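Local coordinates for protein aminopeptidase C (Lactobacillus rhamnosus, PDB 4K7C) that probably acts as a cysteine aminopeptidase of the papain-like C1 family, removing amino acids from the N-terminal ends of peptides, at residues Glu40-Asp43 / Ser44-Met48; Ser67-Cys70 / Trp71-Ala75. One frame throughout, in Å; residues are numbered along the deposited sequence.

Contact 1: Glu40-Asp43 / Ser44-Met48; sequences ENTD and SKVAM. With GOL (glycerol), chain B.
Glu40 and Lys45 approach each other without closing a salt bridge: OE2 of Glu40 stays 4.1 Å from NZ of Lys45, and a glycerol, probably from the crystallisation liquor, links the two charges. Its O1 donates to Glu40 OE1 at 2.9 Å, while Lys45 NZ donates to its O2, also at 2.9 Å. The two side chains cross at about a right angle, and OE2 of Glu40 touches the lysine just short of its tip, 3.5 Å from CE of Lys45. Between them begins the short helix 42-47, with Asn41 as N-cap. With CG anti to the backbone N (chi1 179°), Asn41 OD1 accepts from Asp43 N at 3.0 Å, the donor well above the carbonyl plane; ND2 turns to Asn335 O. Lys45 runs extended toward this end of the helix, where a water accepts from NZ and bonds Thr42 OG1. Asp326, close to Glu40 OE2, would probably raise the carboxylate's proton affinity. Shortened to an alanine, Glu40 would probably leave glycerol O1 without its acceptor and deprive the Lys45 ammonium of this nearby negative charge. After a weak Lys45 N to Asn41 O bond, the helix settles with Val46 N to Thr42 O at 3.0 Å, nearly straight.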
loop_
_atom_site.group_PDB
_atom_site.type_symbol
_atom_site.label_atom_id
_atom_site.label_comp_id
_atom_site.label_asym_id
_atom_site.label_seq_id
_atom_site.Cartn_x
_atom_site.Cartn_y
_atom_site.Cartn_z
ATOM N N GLU A 40 -4.312 11.507 25.806
ATOM C CA GLU A 40 -4.677 10.104 26.078
ATOM C C GLU A 40 -3.737 9.577 27.215
ATOM O O GLU A 40 -2.552 9.916 27.301
ATOM C CB GLU A 40 -4.631 9.279 24.814
ATOM C CG GLU A 40 -5.198 7.893 25.062
ATOM C CD GLU A 40 -5.688 7.177 23.816
ATOM O OE1 GLU A 40 -5.706 7.835 22.746
ATOM O OE2 GLU A 40 -6.119 5.966 23.985
ATOM N N ASN A 41 -4.373 8.865 28.124
ATOM C CA ASN A 41 -3.858 8.491 29.436
ATOM C C ASN A 41 -3.630 6.990 29.538
ATOM O O ASN A 41 -4.580 6.162 29.612
ATOM C CB ASN A 41 -4.920 8.931 30.405
ATOM C CG ASN A 41 -4.599 8.622 31.831
ATOM O OD1 ASN A 41 -3.493 8.252 32.241
ATOM N ND2 ASN A 41 -5.600 8.703 32.599
ATOM N N THR A 42 -2.367 6.640 29.649
ATOM C CA THR A 42 -1.946 5.274 29.777
ATOM C C THR A 42 -2.460 4.634 31.099
ATOM O O THR A 42 -2.681 3.448 31.127
ATOM C CB THR A 42 -0.466 5.196 29.636
ATOM O OG1 THR A 42 -0.168 5.550 28.292
ATOM C CG2 THR A 42 0.043 3.820 29.884
ATOM N N ASP A 43 -2.706 5.404 32.135
ATOM C CA ASP A 43 -3.320 4.829 33.390
ATOM C C ASP A 43 -4.692 4.148 33.112
ATOM O O ASP A 43 -5.070 3.152 33.722
ATOM C CB ASP A 43 -3.548 5.860 34.457
ATOM C CG ASP A 43 -2.215 6.499 34.977
ATOM O OD1 ASP A 43 -1.141 6.007 34.644
ATOM O OD2 ASP A 43 -2.271 7.544 35.655
ATOM N N SER A 44 -5.434 4.759 32.208
ATOM C CA SER A 44 -6.692 4.157 31.770
ATOM C C SER A 44 -6.440 2.851 31.035
ATOM O O SER A 44 -7.176 1.817 31.247
ATOM C CB SER A 44 -7.452 5.118 30.922
ATOM O OG SER A 44 -8.625 4.567 30.376
ATOM N N LYS A 45 -5.523 2.876 30.089
ATOM C CA LYS A 45 -5.170 1.629 29.433
ATOM C C LYS A 45 -4.823 0.485 30.400
ATOM O O LYS A 45 -5.215 -0.701 30.176
ATOM C CB LYS A 45 -4.038 1.839 28.451
ATOM C CG LYS A 45 -4.376 2.801 27.274
ATOM C CD LYS A 45 -3.154 3.120 26.395
ATOM C CE LYS A 45 -3.515 4.076 25.291
ATOM N NZ LYS A 45 -2.346 4.435 24.452
ATOM N N VAL A 46 -4.048 0.799 31.442
ATOM C CA VAL A 46 -3.754 -0.184 32.465
ATOM C C VAL A 46 -5.031 -0.683 33.184
ATOM O O VAL A 46 -5.213 -1.905 33.324
ATOM C CB VAL A 46 -2.646 0.320 33.413
ATOM C CG1 VAL A 46 -2.435 -0.572 34.629
ATOM C CG2 VAL A 46 -1.342 0.546 32.584
ATOM N N ALA A 47 -5.883 0.238 33.606
ATOM C CA ALA A 47 -7.104 -0.087 34.355
ATOM C C ALA A 47 -8.079 -0.872 33.522
ATOM O O ALA A 47 -8.860 -1.609 34.061
ATOM C CB ALA A 47 -7.759 1.204 34.876
HETATM N N MSE A 48 -8.044 -0.685 32.213
HETATM C CA MSE A 48 -9.069 -1.215 31.264
HETATM C C MSE A 48 -8.638 -2.491 30.601
HETATM O O MSE A 48 -9.114 -2.865 29.533
HETATM C CB MSE A 48 -9.481 -0.160 30.294
HETATM C CG MSE A 48 -10.125 1.037 30.990
HETATM SE SE MSE A 48 -11.897 0.464 31.734
HETATM C CE MSE A 48 -11.513 0.673 33.641
HETATM C C1 GOL B . -2.381 8.282 21.688
HETATM O O1 GOL B . -3.512 8.692 20.989
HETATM C C2 GOL B . -2.148 6.832 21.449
HETATM O O2 GOL B . -3.084 6.030 22.190
HETATM C C3 GOL B . -0.708 6.690 21.918
HETATM O O3 GOL B . -0.444 5.386 22.310
HETATM O O HOH W 1 -1.634 6.677 26.209
#

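Contact 2: Ser67-Cys70 / Trp71-Ala75; sequences SGRC and WMFAA
Gly68 meets Trp71 through its carbonyl O, which lies at the edge of the indole, in the ring plane and 3.8 Å from Trp71 CD1. This loop leads into the buried helix 70-87 of a papain-like fold, whose first residue, Cys70, is probably the nucleophile, as in papain-like peptidases. A chi1 of 62° sets the Trp71 ring between its own backbone N and carbonyl carbon, turning it back beside the loop, and NE1 is held by Asp138 O. Arg69 occupies the N-cap position and carries most of the side-chain contact. Its chain bends at chi3, which lays the guanidinium against the rim of Phe73: CE2 of the ring stands over the centre of the guanidinium face, 3.5 Å from Arg69 CZ. The two planes are 74° apart, so the phenyl group presents an edge to the flat cation. Within the loop, Arg69 NE donates to Ser67 OG at 2.8 Å, almost in the guanidinium plane. Arg69 is also anchored by a salt bridge to Glu162 and a cation-pi contact with Phe100, and these partners help fix its rotation. Lower down the same side chain, SE of Met72, a selenomethionine, rests 4.0 Å from Arg69 CG. The backbone O of Arg69 accepts from Phe73 N at 3.1 Å and lies in the plane of the Phe73 ring, at its edge near CD2; Met72 N adds a weak second bond. Cys70 closes the segment. It packs on His364, consistent with the cysteine-histidine couple of papain-like peptidases, while its backbone O takes Ala74 N at 2.8 Å with a C=O...N angle of 174°.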
loop_
_atom_site.group_PDB
_atom_site.type_symbol
_atom_site.label_atom_id
_atom_site.label_comp_id
_atom_site.label_asym_id
_atom_site.label_seq_id
_atom_site.Cartn_x
_atom_site.Cartn_y
_atom_site.Cartn_z
ATOM N N SER A 67 -22.631 1.785 7.315
ATOM C CA SER A 67 -24.041 1.926 7.470
ATOM C C SER A 67 -24.320 2.220 8.956
ATOM O O SER A 67 -23.435 2.056 9.819
ATOM C CB SER A 67 -24.771 0.611 7.071
ATOM O OG SER A 67 -24.572 -0.376 8.046
ATOM N N GLY A 68 -25.508 2.755 9.222
ATOM C CA GLY A 68 -25.926 3.072 10.631
ATOM C C GLY A 68 -26.849 2.003 11.222
ATOM O O GLY A 68 -27.853 2.336 11.883
ATOM N N ARG A 69 -26.458 0.731 11.108
ATOM C CA ARG A 69 -27.320 -0.369 11.429
ATOM C C ARG A 69 -26.948 -0.954 12.799
ATOM O O ARG A 69 -27.330 -2.071 13.090
ATOM C CB ARG A 69 -27.254 -1.488 10.357
ATOM C CG ARG A 69 -27.810 -1.083 9.059
ATOM C CD ARG A 69 -27.720 -2.165 7.994
ATOM N NE ARG A 69 -26.321 -2.521 7.715
ATOM C CZ ARG A 69 -25.924 -3.582 7.061
ATOM N NH1 ARG A 69 -26.773 -4.535 6.638
ATOM N NH2 ARG A 69 -24.625 -3.753 6.867
ATOM N N CYS A 70 -26.270 -0.172 13.658
ATOM C CA CYS A 70 -25.762 -0.745 14.923
ATOM C C CYS A 70 -26.887 -1.443 15.709
ATOM O O CYS A 70 -26.735 -2.591 16.072
ATOM C CB CYS A 70 -25.094 0.336 15.751
ATOM S SG CYS A 70 -26.313 1.536 16.204
ATOM N N TRP A 71 -28.051 -0.794 15.807
ATOM C CA TRP A 71 -29.202 -1.305 16.586
ATOM C C TRP A 71 -29.628 -2.705 16.136
ATOM O O TRP A 71 -29.887 -3.550 16.950
ATOM C CB TRP A 71 -30.365 -0.342 16.506
ATOM C CG TRP A 71 -30.953 -0.107 15.108
ATOM C CD1 TRP A 71 -30.325 0.425 13.997
ATOM C CD2 TRP A 71 -32.304 -0.361 14.708
ATOM N NE1 TRP A 71 -31.184 0.480 12.949
ATOM C CE2 TRP A 71 -32.422 0.056 13.367
ATOM C CE3 TRP A 71 -33.411 -0.888 15.350
ATOM C CZ2 TRP A 71 -33.620 -0.029 12.674
ATOM C CZ3 TRP A 71 -34.621 -0.946 14.655
ATOM C CH2 TRP A 71 -34.711 -0.526 13.361
HETATM N N MSE A 72 -29.601 -2.927 14.821
HETATM C CA MSE A 72 -29.922 -4.230 14.224
HETATM C C MSE A 72 -28.854 -5.275 14.466
HETATM O O MSE A 72 -29.120 -6.383 14.852
HETATM C CB MSE A 72 -30.094 -4.141 12.705
HETATM C CG MSE A 72 -31.019 -3.120 12.213
HETATM SE SE MSE A 72 -30.978 -3.247 10.248
HETATM C CE MSE A 72 -32.266 -1.813 10.272
ATOM N N PHE A 73 -27.602 -4.888 14.244
ATOM C CA PHE A 73 -26.461 -5.759 14.494
ATOM C C PHE A 73 -26.456 -6.195 15.940
ATOM O O PHE A 73 -26.288 -7.404 16.230
ATOM C CB PHE A 73 -25.107 -5.093 14.094
ATOM C CG PHE A 73 -24.804 -5.241 12.623
ATOM C CD1 PHE A 73 -23.817 -6.123 12.191
ATOM C CD2 PHE A 73 -25.493 -4.546 11.706
ATOM C CE1 PHE A 73 -23.547 -6.292 10.862
ATOM C CE2 PHE A 73 -25.247 -4.690 10.345
ATOM C CZ PHE A 73 -24.295 -5.610 9.924
ATOM N N ALA A 74 -26.683 -5.234 16.841
ATOM C CA ALA A 74 -26.672 -5.548 18.263
ATOM C C ALA A 74 -27.835 -6.467 18.671
ATOM O O ALA A 74 -27.653 -7.466 19.369
ATOM C CB ALA A 74 -26.672 -4.298 19.086
ATOM N N ALA A 75 -28.999 -6.190 18.187
ATOM C CA ALA A 75 -30.155 -7.075 18.500
ATOM C C ALA A 75 -29.881 -8.449 17.936
ATOM O O ALA A 75 -30.073 -9.470 18.630
ATOM C CB ALA A 75 -31.431 -6.533 17.963
#

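How the contacts relate
Both contacts lie at the start of a helix, but in different parts of the molecule. Contact 2 is buried about 7 Å from the centre of the chain and includes Cys70, probably the nucleophile; contact 1 is about 27 Å from that centre, on a short helix that touches two neighbouring subunits of the six-chain assembly. The centres of contact 1 and contact 2 are 28 Å apart. The nearest atoms of contact 1 and contact 2 are about 20 Å apart, and the two follow one another in sequence. Asn41 caps its helix with a side-chain oxygen, whereas Arg69 offers its helix the backbone O. The glycerol of contact 1 is therefore remote from the probable active site.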